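Local coordinates for neuraminidase (Bacteroides thetaiotaomicron, PDB 5MUL), which probably acts as an alpha-L-rhamnosidase that releases rhamnose linked to glucuronic acid in complex glycans, and binds glucuronic acid on its beta-propeller scaffold, at residues 197-202 with 271-276; 280-285 with 341-346; 333-338 with 386-391; 396-401 with 422-427. All blocks are in the same frame, centred on the assembly; numbering follows the deposited sequence. Where two conformers were deposited one is given.

Contact 1. Residues 197-202 with 271-276; sequences YWQLYV and TSMSAD. With BDP (beta-D-glucopyranuronic acid), chain B.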
# COMPACT_ATOMS: atom_id res chain seq x y z
N TYR A 197 -12.11 1.84 -4.70
CA TYR A 197 -10.73 2.18 -4.34
C TYR A 197 -10.19 1.05 -3.50
O TYR A 197 -10.74 0.76 -2.44
CB TYR A 197 -10.71 3.48 -3.54
CG TYR A 197 -11.05 4.69 -4.35
CD1 TYR A 197 -10.09 5.31 -5.14
CD2 TYR A 197 -12.35 5.18 -4.38
CE1 TYR A 197 -10.39 6.44 -5.90
CE2 TYR A 197 -12.65 6.30 -5.14
CZ TYR A 197 -11.67 6.91 -5.89
OH TYR A 197 -11.97 8.04 -6.63
N TRP A 198 -9.13 0.44 -3.98
CA TRP A 198 -8.63 -0.84 -3.50
C TRP A 198 -7.25 -0.73 -2.90
O TRP A 198 -6.53 0.25 -3.11
CB TRP A 198 -8.58 -1.86 -4.65
CG TRP A 198 -7.85 -1.40 -5.86
CD1 TRP A 198 -6.49 -1.41 -6.04
CD2 TRP A 198 -8.40 -0.81 -7.04
NE1 TRP A 198 -6.18 -0.89 -7.27
CE2 TRP A 198 -7.32 -0.51 -7.89
CE3 TRP A 198 -9.70 -0.51 -7.46
CZ2 TRP A 198 -7.52 0.08 -9.14
CZ3 TRP A 198 -9.86 0.08 -8.70
CH2 TRP A 198 -8.77 0.36 -9.51
N GLN A 199 -6.91 -1.75 -2.10
CA GLN A 199 -5.55 -2.01 -1.65
C GLN A 199 -5.35 -3.50 -1.61
O GLN A 199 -6.31 -4.28 -1.47
CB GLN A 199 -5.29 -1.43 -0.25
CG GLN A 199 -6.33 -1.77 0.83
CD GLN A 199 -7.54 -0.84 0.95
OE1 GLN A 199 -8.59 -1.26 1.50
NE2 GLN A 199 -7.42 0.36 0.50
N LEU A 200 -4.11 -3.95 -1.77
CA LEU A 200 -3.77 -5.37 -1.85
C LEU A 200 -2.56 -5.70 -1.01
O LEU A 200 -1.78 -4.82 -0.59
CB LEU A 200 -3.51 -5.84 -3.29
CG LEU A 200 -4.68 -5.74 -4.28
CD1 LEU A 200 -4.68 -4.39 -5.00
CD2 LEU A 200 -4.59 -6.85 -5.30
N TYR A 201 -2.39 -6.98 -0.72
CA TYR A 201 -1.21 -7.49 -0.02
C TYR A 201 -1.02 -8.91 -0.40
O TYR A 201 -2.01 -9.67 -0.43
CB TYR A 201 -1.44 -7.41 1.47
CG TYR A 201 -0.25 -7.72 2.32
CD1 TYR A 201 0.74 -6.77 2.48
CD2 TYR A 201 -0.12 -8.94 2.97
CE1 TYR A 201 1.85 -7.00 3.29
CE2 TYR A 201 1.01 -9.20 3.78
CZ TYR A 201 1.96 -8.22 3.90
OH TYR A 201 3.07 -8.41 4.73
N VAL A 202 0.20 -9.33 -0.71
CA VAL A 202 0.52 -10.73 -0.96
C VAL A 202 1.19 -11.26 0.32
O VAL A 202 2.22 -10.73 0.78
CB VAL A 202 1.38 -10.92 -2.21
CG1 VAL A 202 1.70 -12.40 -2.41
CG2 VAL A 202 0.69 -10.32 -3.40
N THR A 271 -6.30 2.91 1.39
CA THR A 271 -5.47 2.76 2.60
C THR A 271 -4.55 1.57 2.38
O THR A 271 -3.86 1.53 1.35
CB THR A 271 -6.33 2.70 3.88
OG1 THR A 271 -7.16 1.54 3.87
CG2 THR A 271 -7.18 3.96 4.02
N SER A 272 -4.48 0.65 3.32
CA SER A 272 -3.61 -0.51 3.18
C SER A 272 -4.12 -1.67 3.98
O SER A 272 -5.03 -1.53 4.83
CB SER A 272 -2.19 -0.14 3.63
OG SER A 272 -2.16 0.06 5.04
N MET A 273 -3.55 -2.83 3.71
CA MET A 273 -3.93 -4.03 4.37
C MET A 273 -2.72 -4.94 4.48
O MET A 273 -1.73 -4.74 3.75
CB MET A 273 -5.10 -4.72 3.64
CG MET A 273 -4.72 -5.34 2.31
SD MET A 273 -6.10 -6.11 1.48
CE MET A 273 -6.71 -7.15 2.67
N SER A 274 -2.83 -5.93 5.35
CA SER A 274 -1.77 -6.90 5.59
C SER A 274 -2.38 -8.24 5.93
O SER A 274 -3.61 -8.44 5.82
CB SER A 274 -0.85 -6.41 6.71
OG SER A 274 0.38 -7.11 6.68
N ALA A 275 -1.53 -9.19 6.27
CA ALA A 275 -1.97 -10.51 6.66
C ALA A 275 -0.91 -11.09 7.57
O ALA A 275 0.26 -10.68 7.53
CB ALA A 275 -2.17 -11.40 5.45
N ASP A 276 -1.33 -12.00 8.44
CA ASP A 276 -0.36 -12.71 9.28
C ASP A 276 0.12 -13.96 8.54
O ASP A 276 -0.31 -14.25 7.41
CB ASP A 276 -0.95 -12.98 10.69
CG ASP A 276 -2.20 -13.86 10.69
OD1 ASP A 276 -2.36 -14.67 9.75
OD2 ASP A 276 -3.02 -13.74 11.65
C1 BDP B . 5.53 -14.15 -2.02
C2 BDP B . 5.89 -13.45 -0.72
C3 BDP B . 7.18 -12.65 -0.94
C4 BDP B . 8.26 -13.55 -1.56
C5 BDP B . 7.76 -14.19 -2.84
C6 BDP B . 8.81 -15.07 -3.48
O2 BDP B . 4.86 -12.54 -0.30
O3 BDP B . 7.60 -12.08 0.29
O4 BDP B . 9.41 -12.75 -1.85
O5 BDP B . 6.63 -14.97 -2.48
O6A BDP B . 9.02 -16.20 -2.98
O1 BDP B . 4.41 -15.00 -1.77
O6B BDP B . 9.43 -14.64 -4.47
O HOH W 1 -1.95 -2.62 1.23
O HOH W 2 2.85 -10.39 6.41
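The ring of Tyr201 lies across the backbone of Ser274 because its chi1 of -172° sets CG opposite the main-chain N. Met273, whose CG sits between its N and its carbonyl carbon (chi1 71°), sends its side chain toward residues 197-202. Residues 197-202 and 272-275 are the innermost strands of two successive blades of the beta-propeller; they run in nearly the same direction, 26° apart, with no clear direct hydrogen bond between them. The tyrosine ring makes much of the contact. Ser274 CA stands 3.8 Å from the centroid of the Tyr201 ring in a CH-pi contact over its face, with Ser274 OG above that face too, nearer the rim. Ala275 CB reaches Tyr201 CD2 from further along the strand. Met273 CG packs on Tyr201 CB at 4.0 Å, while Met273 SD lies 3.5 Å from Gln199 O.

Water links the two strands. One molecule donates to Leu200 O at 2.9 Å and accepts from Met273 N at 3.0 Å; a second joins the side-chain hydroxyl Tyr201 OH, 2.6 Å away, to Ala275 O. Tyr201 also forms a cation-pi pair with Lys392, a residue that binds the glucuronate. The same lysine NZ donates to Val202 O and to the ligand, tying the end of the strand to the sugar site. There the bound glucuronic acid comes nearest to this strand with its O2, 3.4 Å from Val202 O.

Contact 2. Residues 280-285 with 341-346; sequences NPYIAT and GEIFYI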
# COMPACT_ATOMS: atom_id res chain seq x y z
N ASN A 280 -4.58 -14.77 7.72
CA ASN A 280 -5.70 -13.95 8.16
C ASN A 280 -5.45 -12.51 7.76
O ASN A 280 -4.36 -11.99 7.99
CB ASN A 280 -5.85 -13.96 9.69
CG ASN A 280 -5.99 -15.36 10.27
OD1 ASN A 280 -5.17 -15.76 11.10
ND2 ASN A 280 -6.99 -16.09 9.84
N PRO A 281 -6.45 -11.87 7.14
CA PRO A 281 -6.30 -10.50 6.67
C PRO A 281 -6.61 -9.44 7.73
O PRO A 281 -7.48 -9.63 8.59
CB PRO A 281 -7.34 -10.42 5.55
CG PRO A 281 -8.45 -11.28 6.06
CD PRO A 281 -7.77 -12.42 6.76
N TYR A 282 -5.91 -8.33 7.62
CA TYR A 282 -6.06 -7.17 8.48
C TYR A 282 -6.10 -5.93 7.63
O TYR A 282 -5.28 -5.79 6.72
CB TYR A 282 -4.86 -7.06 9.46
CG TYR A 282 -4.68 -8.21 10.40
CD1 TYR A 282 -4.12 -9.38 9.97
CD2 TYR A 282 -5.06 -8.13 11.74
CE1 TYR A 282 -3.92 -10.45 10.80
CE2 TYR A 282 -4.86 -9.20 12.59
CZ TYR A 282 -4.31 -10.35 12.09
OH TYR A 282 -4.09 -11.46 12.90
N ILE A 283 -7.06 -5.06 7.85
CA ILE A 283 -7.22 -3.85 7.07
C ILE A 283 -7.18 -2.66 8.02
O ILE A 283 -7.87 -2.68 9.03
CB ILE A 283 -8.57 -3.84 6.30
CG1 ILE A 283 -8.71 -5.09 5.42
CG2 ILE A 283 -8.69 -2.56 5.49
CD1 ILE A 283 -10.13 -5.39 5.02
N ALA A 284 -6.38 -1.65 7.68
CA ALA A 284 -6.28 -0.42 8.47
C ALA A 284 -6.94 0.73 7.74
O ALA A 284 -6.66 0.96 6.56
CB ALA A 284 -4.81 -0.09 8.73
N THR A 285 -7.84 1.44 8.41
CA THR A 285 -8.49 2.60 7.85
C THR A 285 -9.06 3.45 8.99
O THR A 285 -8.66 3.27 10.13
CB THR A 285 -9.58 2.16 6.89
OG1 THR A 285 -10.05 3.33 6.22
CG2 THR A 285 -10.69 1.40 7.60
N GLY A 341 -1.20 -11.78 15.20
CA GLY A 341 -2.14 -11.06 16.07
C GLY A 341 -1.60 -9.82 16.77
O GLY A 341 -2.37 -8.95 17.17
N GLU A 342 -0.28 -9.72 16.90
CA GLU A 342 0.38 -8.52 17.40
C GLU A 342 0.42 -7.51 16.24
O GLU A 342 0.80 -7.88 15.12
CB GLU A 342 1.80 -8.85 17.88
CG GLU A 342 2.60 -7.67 18.38
CD GLU A 342 3.99 -8.04 18.94
OE1 GLU A 342 4.58 -9.04 18.50
OE2 GLU A 342 4.50 -7.30 19.78
N ILE A 343 0.04 -6.28 16.51
CA ILE A 343 -0.07 -5.26 15.47
C ILE A 343 0.79 -4.07 15.80
O ILE A 343 0.80 -3.58 16.93
CB ILE A 343 -1.50 -4.70 15.37
CG1 ILE A 343 -2.55 -5.80 15.44
CG2 ILE A 343 -1.65 -3.80 14.15
CD1 ILE A 343 -2.51 -6.78 14.33
N PHE A 344 1.49 -3.55 14.79
CA PHE A 344 2.15 -2.26 14.85
C PHE A 344 1.44 -1.38 13.83
O PHE A 344 1.45 -1.72 12.63
CB PHE A 344 3.63 -2.44 14.52
CG PHE A 344 4.34 -3.38 15.46
CD1 PHE A 344 4.37 -4.72 15.21
CD2 PHE A 344 4.95 -2.89 16.61
CE1 PHE A 344 5.00 -5.62 16.09
CE2 PHE A 344 5.60 -3.79 17.48
CZ PHE A 344 5.61 -5.12 17.21
N TYR A 345 0.78 -0.33 14.28
CA TYR A 345 -0.16 0.45 13.47
C TYR A 345 0.42 1.84 13.36
O TYR A 345 0.53 2.53 14.37
CB TYR A 345 -1.51 0.40 14.19
CG TYR A 345 -2.71 0.93 13.44
CD1 TYR A 345 -2.91 2.29 13.27
CD2 TYR A 345 -3.68 0.07 12.96
CE1 TYR A 345 -4.05 2.79 12.61
CE2 TYR A 345 -4.82 0.54 12.33
CZ TYR A 345 -4.98 1.90 12.15
OH TYR A 345 -6.10 2.42 11.52
N ILE A 346 0.85 2.25 12.16
CA ILE A 346 1.61 3.48 11.99
C ILE A 346 0.69 4.55 11.44
O ILE A 346 -0.04 4.30 10.47
CB ILE A 346 2.81 3.27 11.03
CG1 ILE A 346 3.66 2.06 11.48
CG2 ILE A 346 3.62 4.53 10.94
CD1 ILE A 346 4.21 2.17 12.88
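Residues 281-285 and 342-346 run in roughly the same direction, 27° apart, but their axes come no closer than 9.4 Å. Even Ala284 and Tyr345, whose CA atoms are the nearest pair, are 8.0 Å apart, so side chains bridge the gap and no hydrogen bond crosses it. Tyr282 reaches toward the other strand and lays CE2 against Ile343 CD1 at 3.8 Å, ring and branched chain crossing at a slant. Its hydroxyl passes beside the backbone of Gly341, with Tyr282 OH 3.7 Å from Gly341 CA, but is hydrogen-bonded to Asp276 OD2. These are the second strands of two adjacent propeller blades, and the apolar layer between the blade faces is what they help to fill: Ile336 touches both tyrosines, and Pro334 touches Ala284 and Tyr345. At the other end of the contact, chi1 of -170° swings the Tyr345 ring across to Ala284, whose CB sits 3.7 Å from Tyr345 CE2. Tyr345 OH comes within 3.0 Å of Thr285 O at the ring edge, yet the angle there is poor; its hydrogen bond is with Arg298 O, on the strand next to residues 281-287 in their blade.

Contact 3. Residues 333-338 with 386-391; sequences RPRIVV and HDTELW. With BDP (beta-D-glucopyranuronic acid), chain B.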
# COMPACT_ATOMS: atom_id res chain seq x y z
N ARG A 333 -3.54 8.34 6.25
CA ARG A 333 -3.95 6.98 5.97
C ARG A 333 -2.92 6.05 6.66
O ARG A 333 -1.71 6.30 6.56
CB ARG A 333 -3.94 6.73 4.47
CG ARG A 333 -5.05 7.48 3.71
CD ARG A 333 -4.64 7.67 2.23
NE ARG A 333 -5.77 7.88 1.30
CZ ARG A 333 -6.22 9.06 0.87
NH1 ARG A 333 -7.27 9.11 0.06
NH2 ARG A 333 -5.65 10.21 1.27
N PRO A 334 -3.37 5.03 7.37
CA PRO A 334 -2.49 4.21 8.19
C PRO A 334 -1.81 3.08 7.45
O PRO A 334 -2.28 2.66 6.37
CB PRO A 334 -3.42 3.67 9.24
CG PRO A 334 -4.73 3.51 8.51
CD PRO A 334 -4.78 4.69 7.60
N ARG A 335 -0.72 2.59 8.06
CA ARG A 335 -0.02 1.38 7.60
C ARG A 335 0.06 0.40 8.75
O ARG A 335 0.11 0.82 9.92
CB ARG A 335 1.42 1.68 7.09
CG ARG A 335 1.53 2.53 5.85
CD ARG A 335 1.17 1.71 4.63
NE ARG A 335 2.33 0.98 4.15
CZ ARG A 335 2.56 0.71 2.87
NH1 ARG A 335 1.69 1.08 1.93
NH2 ARG A 335 3.67 0.07 2.51
N ILE A 336 0.11 -0.89 8.46
CA ILE A 336 0.19 -1.92 9.51
C ILE A 336 1.16 -3.00 9.14
O ILE A 336 1.30 -3.37 7.97
CB ILE A 336 -1.16 -2.59 9.83
CG1 ILE A 336 -1.93 -2.95 8.56
CG2 ILE A 336 -1.99 -1.72 10.78
CD1 ILE A 336 -3.06 -3.92 8.82
N VAL A 337 1.85 -3.51 10.15
CA VAL A 337 2.55 -4.79 10.06
C VAL A 337 2.07 -5.65 11.23
O VAL A 337 1.67 -5.12 12.28
CB VAL A 337 4.11 -4.68 10.04
CG1 VAL A 337 4.56 -4.01 8.76
CG2 VAL A 337 4.66 -3.99 11.27
N VAL A 338 2.05 -6.95 11.02
CA VAL A 338 1.48 -7.85 12.00
C VAL A 338 2.38 -9.07 12.17
O VAL A 338 3.08 -9.49 11.26
CB VAL A 338 0.06 -8.29 11.58
CG1 VAL A 338 -0.80 -7.08 11.23
CG2 VAL A 338 0.13 -9.24 10.42
N HIS A 386 6.07 1.75 4.17
CA HIS A 386 7.06 0.88 4.81
C HIS A 386 7.56 -0.14 3.84
O HIS A 386 6.97 -0.38 2.78
CB HIS A 386 6.50 0.21 6.09
CG HIS A 386 5.64 -1.00 5.84
ND1 HIS A 386 4.33 -0.91 5.39
CD2 HIS A 386 5.89 -2.31 6.01
CE1 HIS A 386 3.83 -2.13 5.29
NE2 HIS A 386 4.76 -3.00 5.63
N ASP A 387 8.66 -0.78 4.20
CA ASP A 387 9.28 -1.81 3.40
C ASP A 387 8.56 -3.12 3.71
O ASP A 387 8.84 -3.83 4.68
CB ASP A 387 10.77 -1.88 3.76
CG ASP A 387 11.56 -2.76 2.87
OD1 ASP A 387 11.04 -3.74 2.30
OD2 ASP A 387 12.78 -2.51 2.77
N THR A 388 7.59 -3.44 2.85
CA THR A 388 6.76 -4.61 3.01
C THR A 388 7.61 -5.91 3.07
O THR A 388 7.37 -6.82 3.88
CB THR A 388 5.67 -4.59 1.88
OG1 THR A 388 4.84 -3.43 2.08
CG2 THR A 388 4.82 -5.81 1.86
N GLU A 389 8.58 -6.04 2.18
CA GLU A 389 9.34 -7.26 2.09
C GLU A 389 10.28 -7.44 3.27
O GLU A 389 10.48 -8.56 3.75
CB GLU A 389 10.06 -7.33 0.75
CG GLU A 389 9.07 -7.29 -0.41
CD GLU A 389 8.02 -8.38 -0.27
OE1 GLU A 389 8.43 -9.55 -0.29
OE2 GLU A 389 6.81 -8.05 -0.11
N LEU A 390 10.86 -6.34 3.74
CA LEU A 390 11.72 -6.42 4.90
C LEU A 390 10.96 -6.96 6.11
O LEU A 390 11.50 -7.78 6.88
CB LEU A 390 12.35 -5.07 5.20
CG LEU A 390 13.35 -5.10 6.36
CD1 LEU A 390 14.58 -5.96 6.09
CD2 LEU A 390 13.74 -3.68 6.70
N TRP A 391 9.71 -6.55 6.32
CA TRP A 391 8.90 -7.08 7.41
C TRP A 391 8.62 -8.56 7.22
O TRP A 391 8.83 -9.38 8.13
CB TRP A 391 7.56 -6.35 7.56
CG TRP A 391 6.79 -6.90 8.72
CD1 TRP A 391 5.75 -7.78 8.66
CD2 TRP A 391 7.09 -6.70 10.11
NE1 TRP A 391 5.35 -8.09 9.94
CE2 TRP A 391 6.17 -7.48 10.84
CE3 TRP A 391 8.06 -5.95 10.80
CZ2 TRP A 391 6.15 -7.46 12.22
CZ3 TRP A 391 8.03 -5.93 12.17
CH2 TRP A 391 7.10 -6.71 12.87
C1 BDP B . 5.53 -14.15 -2.02
C2 BDP B . 5.89 -13.45 -0.72
C3 BDP B . 7.18 -12.65 -0.94
C4 BDP B . 8.26 -13.55 -1.56
C5 BDP B . 7.76 -14.19 -2.84
C6 BDP B . 8.81 -15.07 -3.48
O2 BDP B . 4.86 -12.54 -0.30
O3 BDP B . 7.60 -12.08 0.29
O4 BDP B . 9.41 -12.75 -1.85
O5 BDP B . 6.63 -14.97 -2.48
O6A BDP B . 9.02 -16.20 -2.98
O1 BDP B . 4.41 -15.00 -1.77
O6B BDP B . 9.43 -14.64 -4.47
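Arg335 NE donates to His386 ND1 over 3.0 Å, meeting the imidazole at its edge and in the ring plane, while the guanidinium plane stands 78° from that of the ring. A weak second bond, from Arg335 NH2 to His386 O, ties the arginine to the histidine backbone as well. Two residues along the strand, Val337 divides its contacts: CG1 lies 3.3 Å from His386 NE2, and CB sits squarely over the indole of Trp391, 3.5 Å from the centroid of its five-membered ring, as a CH-pi contact. The indole is also held at its edge, where Trp391 NE1 donates to Val338 O at 3.0 Å, with an N-H...O angle of 160°, from above the carbonyl plane. Through Trp391 the single helix of the chain, 388-394, packs against the innermost strand of a propeller blade, while His386 just before it holds Arg335. Asp387 N-caps that helix, its OD1 accepting from Leu390 N at 3.0 Å, and its OD2 is hydrogen-bonded to Thr47 OG1 and Gln52 NE2. At the second residue of the helix, Glu389 OE1 accepts from O3 of the bound glucuronic acid at 2.7 Å, while its OE2 forms a salt bridge with Lys392, another ligand-binding residue.

Contact 4. Residues 396-401 with 422-427; sequences KLNLFV and VLEANT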
# COMPACT_ATOMS: atom_id res chain seq x y z
N LYS A 396 11.63 -6.72 10.47
CA LYS A 396 12.14 -5.39 10.77
C LYS A 396 11.23 -4.41 10.08
O LYS A 396 10.91 -4.60 8.90
CB LYS A 396 13.57 -5.21 10.27
CG LYS A 396 14.59 -6.13 10.94
CD LYS A 396 15.99 -5.92 10.38
CE LYS A 396 17.02 -6.72 11.15
NZ LYS A 396 18.07 -7.24 10.23
N LEU A 397 10.84 -3.36 10.80
CA LEU A 397 9.96 -2.32 10.32
C LEU A 397 10.82 -1.13 9.92
O LEU A 397 11.52 -0.52 10.78
CB LEU A 397 8.95 -1.90 11.40
CG LEU A 397 8.01 -0.77 11.01
CD1 LEU A 397 7.22 -1.11 9.75
CD2 LEU A 397 7.09 -0.45 12.18
N ASN A 398 10.82 -0.80 8.64
CA ASN A 398 11.48 0.40 8.13
C ASN A 398 10.47 1.26 7.42
O ASN A 398 9.74 0.76 6.53
CB ASN A 398 12.61 0.05 7.15
CG ASN A 398 13.88 -0.45 7.81
OD1 ASN A 398 13.95 -0.82 9.02
ND2 ASN A 398 14.91 -0.51 6.99
N LEU A 399 10.43 2.54 7.74
CA LEU A 399 9.46 3.50 7.22
C LEU A 399 10.16 4.53 6.38
O LEU A 399 11.26 4.99 6.71
CB LEU A 399 8.76 4.24 8.38
CG LEU A 399 8.03 3.39 9.41
CD1 LEU A 399 7.57 4.19 10.62
CD2 LEU A 399 6.85 2.67 8.81
N PHE A 400 9.53 4.94 5.29
CA PHE A 400 9.96 6.08 4.50
C PHE A 400 9.42 7.31 5.20
O PHE A 400 8.19 7.45 5.30
CB PHE A 400 9.37 5.93 3.10
CG PHE A 400 9.80 6.98 2.10
CD1 PHE A 400 9.36 8.30 2.17
CD2 PHE A 400 10.60 6.62 1.02
CE1 PHE A 400 9.74 9.24 1.21
CE2 PHE A 400 10.97 7.56 0.05
CZ PHE A 400 10.53 8.86 0.14
N VAL A 401 10.28 8.19 5.69
CA VAL A 401 9.90 9.38 6.45
C VAL A 401 10.45 10.63 5.80
O VAL A 401 11.63 10.73 5.48
CB VAL A 401 10.40 9.30 7.90
CG1 VAL A 401 10.11 10.58 8.67
CG2 VAL A 401 9.79 8.10 8.60
N VAL A 422 15.08 6.84 6.12
CA VAL A 422 14.50 5.55 6.48
C VAL A 422 14.50 5.47 7.99
O VAL A 422 15.58 5.53 8.61
CB VAL A 422 15.22 4.37 5.84
CG1 VAL A 422 14.68 3.03 6.33
CG2 VAL A 422 15.14 4.48 4.33
N LEU A 423 13.33 5.38 8.61
CA LEU A 423 13.24 5.19 10.05
C LEU A 423 13.21 3.71 10.35
O LEU A 423 12.27 3.00 9.93
CB LEU A 423 12.02 5.94 10.60
CG LEU A 423 11.95 6.10 12.13
CD1 LEU A 423 10.89 7.15 12.48
CD2 LEU A 423 11.68 4.81 12.88
N GLU A 424 14.23 3.22 11.04
CA GLU A 424 14.35 1.84 11.45
C GLU A 424 13.74 1.70 12.83
O GLU A 424 14.38 2.10 13.81
CB GLU A 424 15.82 1.40 11.44
CG GLU A 424 16.49 1.56 10.09
CD GLU A 424 17.92 1.06 10.05
OE1 GLU A 424 18.49 0.72 11.10
OE2 GLU A 424 18.52 1.03 8.95
N ALA A 425 12.51 1.22 12.91
CA ALA A 425 11.75 1.18 14.17
C ALA A 425 12.05 -0.06 14.96
O ALA A 425 12.33 -1.09 14.42
CB ALA A 425 10.26 1.24 13.86
N ASN A 426 11.95 0.06 16.29
CA ASN A 426 12.06 -1.12 17.14
C ASN A 426 10.69 -1.79 17.26
O ASN A 426 9.69 -1.12 17.49
CB ASN A 426 12.59 -0.75 18.51
CG ASN A 426 13.15 -1.94 19.24
OD1 ASN A 426 12.40 -2.80 19.71
ND2 ASN A 426 14.47 -2.03 19.31
N THR A 427 10.66 -3.10 17.07
CA THR A 427 9.44 -3.87 17.25
C THR A 427 9.60 -5.11 18.13
O THR A 427 8.61 -5.78 18.40
CB THR A 427 8.85 -4.30 15.89
OG1 THR A 427 9.87 -4.93 15.11
CG2 THR A 427 8.28 -3.09 15.14
O HOH W 3 11.63 -3.53 13.55
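Asn398 and Glu424 lie side by side and point the same way, amide and carboxylate planes only 8° apart, on one face of an antiparallel strand pair. Val422 is on this face too, its CG1 lying against Asn398 CB at 3.7 Å. On the other face, the side chains of Leu397, Leu399, Leu423 and Ala425 form an apolar surface. Leu397 CD2 touches Ala425 CB at 4.0 Å, and Thr427 meets Leu397 nearly at a right angle, CG2 against CB. Val401 CG2 packs 3.7 Å from Leu423 CB, two residues beyond that leucine's direct partner.

The backbone sets these neighbours. Leu399 and Leu423 exchange bonds of 2.9 Å (Leu399 N to Leu423 O) and 2.8 Å (Leu423 N to Leu399 O), and Ala425 N donates to Leu397 O. Further on, a water accepts from Leu397 N, donates to Ala425 O at 2.7 Å and also binds Thr427 OG1. In this blade strand 418-425 lies between 397-402 and the N-terminal 22-29, the closure that joins both ends of a propeller chain. Glu424 forms a salt bridge with Arg68, Leu397 and Leu399 pack on Ile346 of the adjacent blade, and Thr427 rests on Trp391 of helix 388-394.

In the fold
All four contacts are largely buried, but their depth differs: contact 1 lies about 6 Å from the centre of the chain, contact 3 about 8 Å, contact 2 about 13 Å and contact 4 about 16 Å. The two innermost touch the glucuronic acid and mix polar bonds with ring packing, water joining strands in contact 1 and arginine, histidine and tryptophan in contact 3. Contact 2 is apolar packing between blades, whereas contact 4 is backbone pairing within one blade. Contacts 1 and 2 share the blade of 272-275 and 281-287; contacts 2 and 3 share that of 335-339 and 342-347. Asp387 N to Asn398 O, 3.0 Å, links contacts 3 and 4.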